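Local coordinates for myosin-I heavy chain (Dictyostelium discoideum, PDB 5EJR), which moves on actin filaments at the expense of ATP and takes part in early phagocytosis and adhesion, this chain being its C-terminal MyTH4-FERM tail module, at residues A[89-94]-A[277-282]; A[70-75]-A[112-117]; A[265-270]-A[421-426]. All coordinates share one frame; numbering follows the deposited sequence.

Contact 1: A[89-94]-A[277-282]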
loop_
_atom_site.group_PDB
_atom_site.type_symbol
_atom_site.label_atom_id
_atom_site.label_comp_id
_atom_site.label_asym_id
_atom_site.label_seq_id
_atom_site.Cartn_x
_atom_site.Cartn_y
_atom_site.Cartn_z
ATOM N N VAL A 89 -4.654 -14.139 -10.466
ATOM C CA VAL A 89 -3.929 -14.936 -11.471
ATOM C C VAL A 89 -2.748 -14.151 -12.042
ATOM O O VAL A 89 -1.627 -14.660 -12.032
ATOM C CB VAL A 89 -4.882 -15.520 -12.554
ATOM C CG1 VAL A 89 -4.108 -16.040 -13.764
ATOM C CG2 VAL A 89 -5.752 -16.624 -11.969
ATOM N N ILE A 90 -2.976 -12.904 -12.493
ATOM C CA ILE A 90 -1.897 -12.069 -13.029
ATOM C C ILE A 90 -0.879 -11.692 -11.921
ATOM O O ILE A 90 0.304 -11.606 -12.220
ATOM C CB ILE A 90 -2.433 -10.846 -13.829
ATOM C CG1 ILE A 90 -1.300 -10.154 -14.632
ATOM C CG2 ILE A 90 -3.214 -9.866 -12.944
ATOM C CD1 ILE A 90 -1.802 -9.202 -15.791
ATOM N N GLN A 91 -1.320 -11.509 -10.653
ATOM C CA GLN A 91 -0.392 -11.233 -9.543
ATOM C C GLN A 91 0.608 -12.403 -9.377
ATOM O O GLN A 91 1.798 -12.159 -9.198
ATOM C CB GLN A 91 -1.154 -10.987 -8.242
ATOM C CG GLN A 91 -1.614 -9.538 -8.109
ATOM C CD GLN A 91 -2.784 -9.418 -7.176
ATOM O OE1 GLN A 91 -2.878 -10.097 -6.150
ATOM N NE2 GLN A 91 -3.726 -8.574 -7.529
ATOM N N SER A 92 0.122 -13.662 -9.528
ATOM C CA SER A 92 0.928 -14.894 -9.485
ATOM C C SER A 92 1.990 -14.881 -10.589
ATOM O O SER A 92 3.167 -15.103 -10.297
ATOM C CB SER A 92 0.033 -16.123 -9.618
ATOM O OG SER A 92 0.798 -17.315 -9.585
ATOM N N ILE A 93 1.580 -14.536 -11.846
ATOM C CA ILE A 93 2.449 -14.458 -13.020
ATOM C C ILE A 93 3.542 -13.443 -12.824
ATOM O O ILE A 93 4.699 -13.743 -13.110
ATOM C CB ILE A 93 1.648 -14.189 -14.333
ATOM C CG1 ILE A 93 0.619 -15.309 -14.610
ATOM C CG2 ILE A 93 2.586 -13.991 -15.550
ATOM C CD1 ILE A 93 -0.475 -14.945 -15.614
ATOM N N ILE A 94 3.188 -12.232 -12.367
ATOM C CA ILE A 94 4.191 -11.188 -12.190
ATOM C C ILE A 94 5.105 -11.544 -11.011
ATOM O O ILE A 94 6.317 -11.346 -11.122
ATOM C CB ILE A 94 3.563 -9.767 -12.148
ATOM C CG1 ILE A 94 3.287 -9.281 -13.604
ATOM C CG2 ILE A 94 4.446 -8.751 -11.410
ATOM C CD1 ILE A 94 2.071 -8.545 -13.733
ATOM N N VAL A 277 0.264 -1.687 -2.546
ATOM C CA VAL A 277 -0.568 -1.786 -1.350
ATOM C C VAL A 277 -1.940 -2.347 -1.738
ATOM O O VAL A 277 -2.450 -3.223 -1.043
ATOM C CB VAL A 277 -0.713 -0.434 -0.578
ATOM C CG1 VAL A 277 -1.582 -0.599 0.663
ATOM C CG2 VAL A 277 0.634 0.180 -0.221
ATOM N N LEU A 278 -2.543 -1.843 -2.829
ATOM C CA LEU A 278 -3.860 -2.321 -3.248
ATOM C C LEU A 278 -3.867 -3.807 -3.595
ATOM O O LEU A 278 -4.843 -4.495 -3.276
ATOM C CB LEU A 278 -4.472 -1.476 -4.380
ATOM C CG LEU A 278 -4.863 -0.051 -3.986
ATOM C CD1 LEU A 278 -5.064 0.817 -5.237
ATOM C CD2 LEU A 278 -6.123 -0.040 -3.107
ATOM N N ALA A 279 -2.767 -4.297 -4.189
ATOM C CA ALA A 279 -2.594 -5.710 -4.542
ATOM C C ALA A 279 -2.490 -6.537 -3.248
ATOM O O ALA A 279 -3.236 -7.507 -3.082
ATOM C CB ALA A 279 -1.356 -5.885 -5.398
ATOM N N ARG A 280 -1.667 -6.068 -2.278
ATOM C CA ARG A 280 -1.517 -6.684 -0.952
ATOM C C ARG A 280 -2.834 -6.821 -0.207
ATOM O O ARG A 280 -3.029 -7.823 0.472
ATOM C CB ARG A 280 -0.482 -5.933 -0.115
ATOM C CG ARG A 280 0.939 -6.374 -0.449
ATOM C CD ARG A 280 1.990 -5.367 -0.028
ATOM N NE ARG A 280 3.275 -5.670 -0.661
ATOM C CZ ARG A 280 4.251 -4.789 -0.866
ATOM N NH1 ARG A 280 4.102 -3.520 -0.495
ATOM N NH2 ARG A 280 5.381 -5.166 -1.446
ATOM N N TRP A 281 -3.760 -5.855 -0.370
ATOM C CA TRP A 281 -5.075 -5.897 0.262
ATOM C C TRP A 281 -5.925 -7.017 -0.333
ATOM O O TRP A 281 -6.719 -7.626 0.385
ATOM C CB TRP A 281 -5.798 -4.568 0.094
ATOM C CG TRP A 281 -5.312 -3.425 0.946
ATOM C CD1 TRP A 281 -4.307 -3.441 1.872
ATOM C CD2 TRP A 281 -5.828 -2.091 0.934
ATOM N NE1 TRP A 281 -4.187 -2.200 2.458
ATOM C CE2 TRP A 281 -5.099 -1.349 1.891
ATOM C CE3 TRP A 281 -6.874 -1.459 0.242
ATOM C CZ2 TRP A 281 -5.378 -0.009 2.166
ATOM C CZ3 TRP A 281 -7.142 -0.127 0.512
ATOM C CH2 TRP A 281 -6.394 0.584 1.459
ATOM N N GLU A 282 -5.760 -7.283 -1.653
ATOM C CA GLU A 282 -6.467 -8.355 -2.352
ATOM C C GLU A 282 -5.984 -9.716 -1.861
ATOM O O GLU A 282 -6.775 -10.651 -1.777
ATOM C CB GLU A 282 -6.222 -8.267 -3.862
ATOM C CG GLU A 282 -6.924 -7.114 -4.542
ATOM C CD GLU A 282 -7.196 -7.389 -6.003
ATOM O OE1 GLU A 282 -6.303 -7.942 -6.685
ATOM O OE2 GLU A 282 -8.320 -7.081 -6.457
#

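Contact 2: A[70-75]-A[112-117]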
loop_
_atom_site.group_PDB
_atom_site.type_symbol
_atom_site.label_atom_id
_atom_site.label_comp_id
_atom_site.label_asym_id
_atom_site.label_seq_id
_atom_site.Cartn_x
_atom_site.Cartn_y
_atom_site.Cartn_z
ATOM N N GLU A 70 -1.557 -20.296 -16.281
ATOM C CA GLU A 70 -2.003 -19.079 -15.598
ATOM C C GLU A 70 -2.262 -17.956 -16.612
ATOM O O GLU A 70 -3.271 -17.252 -16.493
ATOM C CB GLU A 70 -1.022 -18.664 -14.492
ATOM C CG GLU A 70 -1.076 -19.623 -13.311
ATOM C CD GLU A 70 -0.204 -19.334 -12.108
ATOM O OE1 GLU A 70 0.623 -18.395 -12.162
ATOM O OE2 GLU A 70 -0.332 -20.077 -11.110
ATOM N N ILE A 71 -1.380 -17.827 -17.631
ATOM C CA ILE A 71 -1.539 -16.875 -18.736
ATOM C C ILE A 71 -2.885 -17.177 -19.438
ATOM O O ILE A 71 -3.706 -16.274 -19.630
ATOM C CB ILE A 71 -0.306 -16.913 -19.678
ATOM C CG1 ILE A 71 0.905 -16.271 -18.970
ATOM C CG2 ILE A 71 -0.595 -16.232 -21.024
ATOM C CD1 ILE A 71 2.206 -16.126 -19.778
ATOM N N MET A 72 -3.142 -18.476 -19.703
ATOM C CA MET A 72 -4.380 -18.982 -20.301
ATOM C C MET A 72 -5.608 -18.632 -19.462
ATOM O O MET A 72 -6.644 -18.287 -20.018
ATOM C CB MET A 72 -4.276 -20.497 -20.533
ATOM C CG MET A 72 -3.308 -20.872 -21.643
ATOM S SD MET A 72 -3.385 -22.633 -22.092
ATOM C CE MET A 72 -5.102 -22.770 -22.606
ATOM N N MET A 73 -5.480 -18.677 -18.130
ATOM C CA MET A 73 -6.534 -18.315 -17.180
ATOM C C MET A 73 -6.809 -16.822 -17.253
ATOM O O MET A 73 -7.962 -16.410 -17.187
ATOM C CB MET A 73 -6.104 -18.668 -15.753
ATOM C CG MET A 73 -6.186 -20.130 -15.443
ATOM S SD MET A 73 -5.253 -20.552 -13.960
ATOM C CE MET A 73 -6.409 -20.253 -12.795
ATOM N N TRP A 74 -5.745 -16.008 -17.368
ATOM C CA TRP A 74 -5.861 -14.551 -17.440
ATOM C C TRP A 74 -6.580 -14.136 -18.735
ATOM O O TRP A 74 -7.476 -13.283 -18.715
ATOM C CB TRP A 74 -4.475 -13.899 -17.358
ATOM C CG TRP A 74 -4.498 -12.459 -17.751
ATOM C CD1 TRP A 74 -4.061 -11.917 -18.925
ATOM C CD2 TRP A 74 -5.089 -11.388 -17.006
ATOM N NE1 TRP A 74 -4.291 -10.559 -18.935
ATOM C CE2 TRP A 74 -4.947 -10.211 -17.780
ATOM C CE3 TRP A 74 -5.709 -11.301 -15.746
ATOM C CZ2 TRP A 74 -5.387 -8.960 -17.326
ATOM C CZ3 TRP A 74 -6.132 -10.059 -15.291
ATOM C CH2 TRP A 74 -5.985 -8.911 -16.083
ATOM N N MET A 75 -6.181 -14.775 -19.849
ATOM C CA MET A 75 -6.702 -14.566 -21.196
ATOM C C MET A 75 -8.095 -15.165 -21.422
ATOM O O MET A 75 -8.724 -14.850 -22.428
ATOM C CB MET A 75 -5.694 -15.076 -22.224
ATOM C CG MET A 75 -4.455 -14.218 -22.279
ATOM S SD MET A 75 -3.154 -14.887 -23.324
ATOM C CE MET A 75 -3.887 -14.562 -24.979
ATOM N N TYR A 112 3.151 -13.243 -25.590
ATOM C CA TYR A 112 3.139 -12.826 -26.986
ATOM C C TYR A 112 2.595 -13.914 -27.928
ATOM O O TYR A 112 1.699 -13.633 -28.728
ATOM C CB TYR A 112 4.512 -12.318 -27.464
ATOM C CG TYR A 112 4.442 -11.895 -28.914
ATOM C CD1 TYR A 112 3.856 -10.683 -29.277
ATOM C CD2 TYR A 112 4.813 -12.770 -29.935
ATOM C CE1 TYR A 112 3.697 -10.328 -30.617
ATOM C CE2 TYR A 112 4.660 -12.424 -31.278
ATOM C CZ TYR A 112 4.098 -11.206 -31.612
ATOM O OH TYR A 112 3.951 -10.869 -32.930
ATOM N N ARG A 113 3.131 -15.143 -27.830
ATOM C CA ARG A 113 2.690 -16.300 -28.631
ATOM C C ARG A 113 1.164 -16.427 -28.563
ATOM O O ARG A 113 0.515 -16.646 -29.583
ATOM C CB ARG A 113 3.360 -17.590 -28.115
ATOM C CG ARG A 113 2.630 -18.888 -28.461
ATOM C CD ARG A 113 2.882 -19.950 -27.420
ATOM N NE ARG A 113 1.966 -21.077 -27.532
ATOM C CZ ARG A 113 2.256 -22.216 -28.151
ATOM N NH1 ARG A 113 3.423 -22.368 -28.763
ATOM N NH2 ARG A 113 1.379 -23.210 -28.172
ATOM N N GLN A 114 0.588 -16.245 -27.370
ATOM C CA GLN A 114 -0.848 -16.404 -27.214
ATOM C C GLN A 114 -1.676 -15.245 -27.824
ATOM O O GLN A 114 -2.882 -15.400 -28.003
ATOM C CB GLN A 114 -1.190 -16.686 -25.758
ATOM C CG GLN A 114 -0.750 -18.090 -25.301
ATOM C CD GLN A 114 -1.525 -19.211 -25.968
ATOM O OE1 GLN A 114 -1.138 -19.748 -27.013
ATOM N NE2 GLN A 114 -2.650 -19.572 -25.388
ATOM N N THR A 115 -1.022 -14.146 -28.234
ATOM C CA THR A 115 -1.692 -13.009 -28.899
ATOM C C THR A 115 -1.642 -13.156 -30.435
ATOM O O THR A 115 -2.410 -12.501 -31.134
ATOM C CB THR A 115 -1.052 -11.655 -28.517
ATOM O OG1 THR A 115 0.188 -11.488 -29.200
ATOM C CG2 THR A 115 -0.879 -11.465 -27.022
ATOM N N ASN A 116 -0.698 -13.961 -30.945
ATOM C CA ASN A 116 -0.466 -14.192 -32.372
ATOM C C ASN A 116 -1.361 -15.319 -32.902
ATOM O O ASN A 116 -1.226 -16.462 -32.468
ATOM C CB ASN A 116 1.018 -14.515 -32.597
ATOM C CG ASN A 116 1.596 -14.101 -33.924
ATOM O OD1 ASN A 116 1.188 -13.113 -34.546
ATOM N ND2 ASN A 116 2.644 -14.792 -34.334
ATOM N N LYS A 117 -2.282 -14.984 -33.831
ATOM C CA LYS A 117 -3.236 -15.896 -34.488
ATOM C C LYS A 117 -4.189 -16.561 -33.481
ATOM O O LYS A 117 -4.374 -17.780 -33.461
ATOM C CB LYS A 117 -2.539 -16.921 -35.419
ATOM C CG LYS A 117 -1.697 -16.281 -36.528
ATOM C CD LYS A 117 -1.107 -17.322 -37.484
ATOM C CE LYS A 117 -0.064 -16.751 -38.426
ATOM N NZ LYS A 117 -0.637 -15.791 -39.412
#

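Contact 3: A[265-270]-A[421-426]. With EDO (1,2-ethanediol), chain E; EDO (1,2-ethanediol), chain H.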
loop_
_atom_site.group_PDB
_atom_site.type_symbol
_atom_site.label_atom_id
_atom_site.label_comp_id
_atom_site.label_asym_id
_atom_site.label_seq_id
_atom_site.Cartn_x
_atom_site.Cartn_y
_atom_site.Cartn_z
ATOM N N SER A 265 -5.777 -0.919 11.870
ATOM C CA SER A 265 -5.338 0.406 11.478
ATOM C C SER A 265 -3.836 0.269 11.502
ATOM O O SER A 265 -3.224 0.133 12.569
ATOM C CB SER A 265 -5.817 1.486 12.436
ATOM O OG SER A 265 -5.255 2.713 12.004
ATOM N N LYS A 266 -3.255 0.153 10.312
ATOM C CA LYS A 266 -1.833 -0.064 10.168
ATOM C C LYS A 266 -1.209 1.092 9.383
ATOM O O LYS A 266 -1.760 1.499 8.375
ATOM C CB LYS A 266 -1.626 -1.415 9.462
ATOM C CG LYS A 266 -0.207 -1.990 9.544
ATOM C CD LYS A 266 -0.101 -3.347 8.854
ATOM C CE LYS A 266 1.257 -3.973 9.069
ATOM N NZ LYS A 266 1.255 -5.425 8.752
ATOM N N VAL A 267 -0.065 1.607 9.845
ATOM C CA VAL A 267 0.670 2.701 9.203
ATOM C C VAL A 267 1.104 2.229 7.791
ATOM O O VAL A 267 1.560 1.105 7.649
ATOM C CB VAL A 267 1.905 3.082 10.064
ATOM C CG1 VAL A 267 2.882 3.966 9.286
ATOM C CG2 VAL A 267 1.483 3.763 11.369
ATOM N N VAL A 268 0.909 3.045 6.759
ATOM C CA VAL A 268 1.346 2.645 5.427
ATOM C C VAL A 268 2.636 3.407 5.177
ATOM O O VAL A 268 2.652 4.618 5.308
ATOM C CB VAL A 268 0.285 2.923 4.324
ATOM C CG1 VAL A 268 0.775 2.413 2.963
ATOM C CG2 VAL A 268 -1.042 2.276 4.674
ATOM N N SER A 269 3.705 2.721 4.812
ATOM C CA SER A 269 4.981 3.396 4.570
ATOM C C SER A 269 4.846 4.407 3.481
ATOM O O SER A 269 4.283 4.094 2.438
ATOM C CB SER A 269 6.066 2.391 4.185
ATOM O OG SER A 269 7.282 3.089 3.959
ATOM N N GLU A 270 5.369 5.608 3.698
ATOM C CA GLU A 270 5.363 6.660 2.676
ATOM C C GLU A 270 6.139 6.267 1.395
ATOM O O GLU A 270 5.917 6.874 0.342
ATOM C CB GLU A 270 5.903 7.987 3.253
ATOM C CG GLU A 270 7.368 7.971 3.650
ATOM C CD GLU A 270 7.924 9.355 3.911
ATOM O OE1 GLU A 270 7.728 9.877 5.033
ATOM O OE2 GLU A 270 8.522 9.936 2.977
ATOM N N GLY A 421 1.070 11.528 21.012
ATOM C CA GLY A 421 2.126 11.923 20.074
ATOM C C GLY A 421 3.035 10.795 19.627
ATOM O O GLY A 421 3.968 11.037 18.870
ATOM N N CYS A 422 2.746 9.541 20.054
ATOM C CA CYS A 422 3.535 8.343 19.708
ATOM C C CYS A 422 2.976 7.658 18.493
ATOM O O CYS A 422 1.749 7.514 18.407
ATOM C CB CYS A 422 3.532 7.356 20.879
ATOM S SG CYS A 422 4.515 7.862 22.296
ATOM N N THR A 423 3.854 7.130 17.611
ATOM C CA THR A 423 3.437 6.227 16.534
ATOM C C THR A 423 3.694 4.811 17.106
ATOM O O THR A 423 4.803 4.518 17.571
ATOM C CB THR A 423 4.120 6.514 15.182
ATOM O OG1 THR A 423 3.746 7.812 14.738
ATOM C CG2 THR A 423 3.710 5.515 14.086
ATOM N N LEU A 424 2.663 3.952 17.101
ATOM C CA LEU A 424 2.754 2.602 17.687
ATOM C C LEU A 424 2.869 1.488 16.669
ATOM O O LEU A 424 2.224 1.525 15.633
ATOM C CB LEU A 424 1.567 2.321 18.646
ATOM C CG LEU A 424 1.240 3.382 19.702
ATOM C CD1 LEU A 424 -0.102 3.083 20.379
ATOM C CD2 LEU A 424 2.304 3.476 20.731
ATOM N N PHE A 425 3.731 0.513 16.949
ATOM C CA PHE A 425 3.916 -0.643 16.071
ATOM C C PHE A 425 3.813 -1.900 16.934
ATOM O O PHE A 425 4.428 -1.953 17.993
ATOM C CB PHE A 425 5.323 -0.607 15.404
ATOM C CG PHE A 425 5.568 0.570 14.489
ATOM C CD1 PHE A 425 5.144 0.543 13.165
ATOM C CD2 PHE A 425 6.184 1.724 14.966
ATOM C CE1 PHE A 425 5.346 1.643 12.327
ATOM C CE2 PHE A 425 6.402 2.815 14.124
ATOM C CZ PHE A 425 5.970 2.776 12.814
ATOM N N ASN A 426 3.064 -2.912 16.499
ATOM C CA ASN A 426 2.995 -4.184 17.249
ATOM C C ASN A 426 4.300 -4.944 17.113
ATOM O O ASN A 426 4.755 -5.170 15.997
ATOM C CB ASN A 426 1.829 -5.068 16.769
ATOM C CG ASN A 426 0.464 -4.440 16.909
ATOM O OD1 ASN A 426 -0.358 -4.485 15.998
ATOM N ND2 ASN A 426 0.200 -3.819 18.038
HETATM C C1 EDO E . 4.698 7.427 8.370
HETATM O O1 EDO E . 3.434 7.855 7.851
HETATM C C2 EDO E . 5.192 6.139 7.606
HETATM O O2 EDO E . 5.732 6.559 6.360
HETATM C C1 EDO H . -2.012 11.684 19.635
HETATM O O1 EDO H . -1.365 10.430 19.613
HETATM C C2 EDO H . -2.704 12.133 18.310
HETATM O O2 EDO H . -3.216 11.095 17.494
#

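Contact 1: A[89-94]-A[277-282]
Gln91 and Glu282 carry this contact between helix 86-99 of the MyTH4 domain and helix 274-283 of the ubiquitin-like lobe that opens the FERM domain. The amide nitrogen NE2 of Gln91 lies 2.8 Å from OE1 of Glu282. The acceptor sits almost in the amide plane, the donor comes in nearly along the C-O axis of the carboxylate, and the N-H...O angle is 152°. The two side chains cross at about a right angle, with amide and carboxylate planes turned 46° apart. Gln91 gets there because CG stands anti to the carbonyl carbon (chi1 -85°) and the chain then runs extended, bridging helices whose nearest CA atoms, in Gln91 and Ala279, are 7.8 Å apart.

The tight part is this polar grip. NE2 also donates to Pro192 O, while Glu282 OE1 accepts from Ser87 OG and OE2 from Ala194 N, so the end of the linker and the first turn of helix 194-205 are tied in as well. Beside it the fit is looser: CB of Ala279 comes no nearer than 4.2 Å to Gln91 NE2, and on the solvent side the exposed Arg280 sets off away from the MyTH4 helix. An alanine in place of Gln91 is likely to leave Glu282 OE1 with one donor fewer, Pro192 O without this one, and a gap beside Ala279.

With three hydrogen bonds converging on one carboxylate and a neutral amide shared between two acceptors, the two domains are joined here by directional polar bonds, which probably help to set their relative orientation.

Contact 2: A[70-75]-A[112-117]
Met75 and Gln114 meet inside the helical bundle of the MyTH4 domain, where the last part of helix 58-75 packs against the type I beta turn from Arg113 to Asn116 at the end of helix 104-113. Gln114 is the side chain to follow outward. Its CB, pointing at helix 58-75, takes the end of Met75 directly: CE is 3.5 Å from Gln114 CB, and SD lies almost as near. From CB the chain sets CG anti to the carbonyl carbon and then folds back at chi2 (-67°), which swings the amide away from Met75 and toward Met72. At the tip the amide divides its work. NE2 comes within 4.0 Å of CG of Met72, the two side chains crossing obliquely, while OE1 accepts a hydrogen bond from the backbone N of Asn45 and a weak one from its neighbour Arg113 through NE.

Met75 is bent too, at chi3, and the hook carries CE on to the backbone, 3.3 Å from Gln114 O. No hydrogen bond joins the two segments; sulfur and methyl simply fill the space against the turn. Beyond them Met75 also touches Ser123, and Thr115 touches Phe128, both on helix 121-137.

Just ahead of the turn, Tyr112 O accepts both from the backbone N of Thr115 and from Thr115 OG1, which sits 2.7 Å from it in the carbonyl plane, on a lone pair.

Contact 3: A[265-270]-A[421-426]
Val267 faces Thr423 and Phe425 where two lobes of the FERM domain meet: strand 264-267 belongs to the ubiquitin-like lobe, strand 423-428 to the lobe with the PTB (PH-like) fold. The first shell is small and apolar. Methyl CG2 of Val267 meets methyl CG2 of Thr423 at 3.9 Å, the two side chains crossing at about a right angle. CB of Val267 comes obliquely to the ring of Phe425, 4.4 Å from CE1. The other valine methyl is used differently: with CG1 anti to the backbone N (chi1 166°), it turns from Thr423 and lies 3.6 Å from C2 of a 1,2-ethanediol, probably picked up from the crystallisation liquor.

That glycol fills the corner next to the valine. Its O2 accepts from the backbone N of Glu270 at 2.8 Å, and the molecule is also bonded to Ser499 and Arg297.

No hydrogen bond runs between the two strands; each is held by its own sheet. Lys266 pairs through its backbone with Ala257, while Thr423 and Phe425 pair with Ile440 and Leu438. Behind the contact stands the C-terminal helix 494-505, which touches Thr423 through Val500 and Phe425 through Ser496 and Ile497. The same helix reaches the ubiquitin-like lobe, since Ser269 OG and Ser495 OG are hydrogen-bonded, so this helix touches both lobes.

At the far end of segment 421-426 a second ethanediol, held also by Gln326 and Glu330 of helix 317-332, takes the backbone N-H of Gly421 on its O1 at 3.0 Å, with an N-H...O angle of 159°.

In the fold
Contact 2 lies within one domain, whereas contacts 1 and 3 join lobes: MyTH4 to the ubiquitin-like lobe, and that lobe to the PTB-like one. Every touching residue of contact 2 is buried, and its chemistry is thioether packing; contacts 1 and 3 each include a partly exposed residue, with contact 1 polar and contact 3 apolar. They form a chain of neighbours. Helix 86-99 of contact 1 touches helix 58-75 of contact 2, Ser92 OG lying 2.8 Å from Glu70 OE1. Contacts 1 and 3 meet where Val277 packs on Val268 in the ubiquitin-like lobe. Contacts 2 and 3 do not touch, their centres being 42 Å apart.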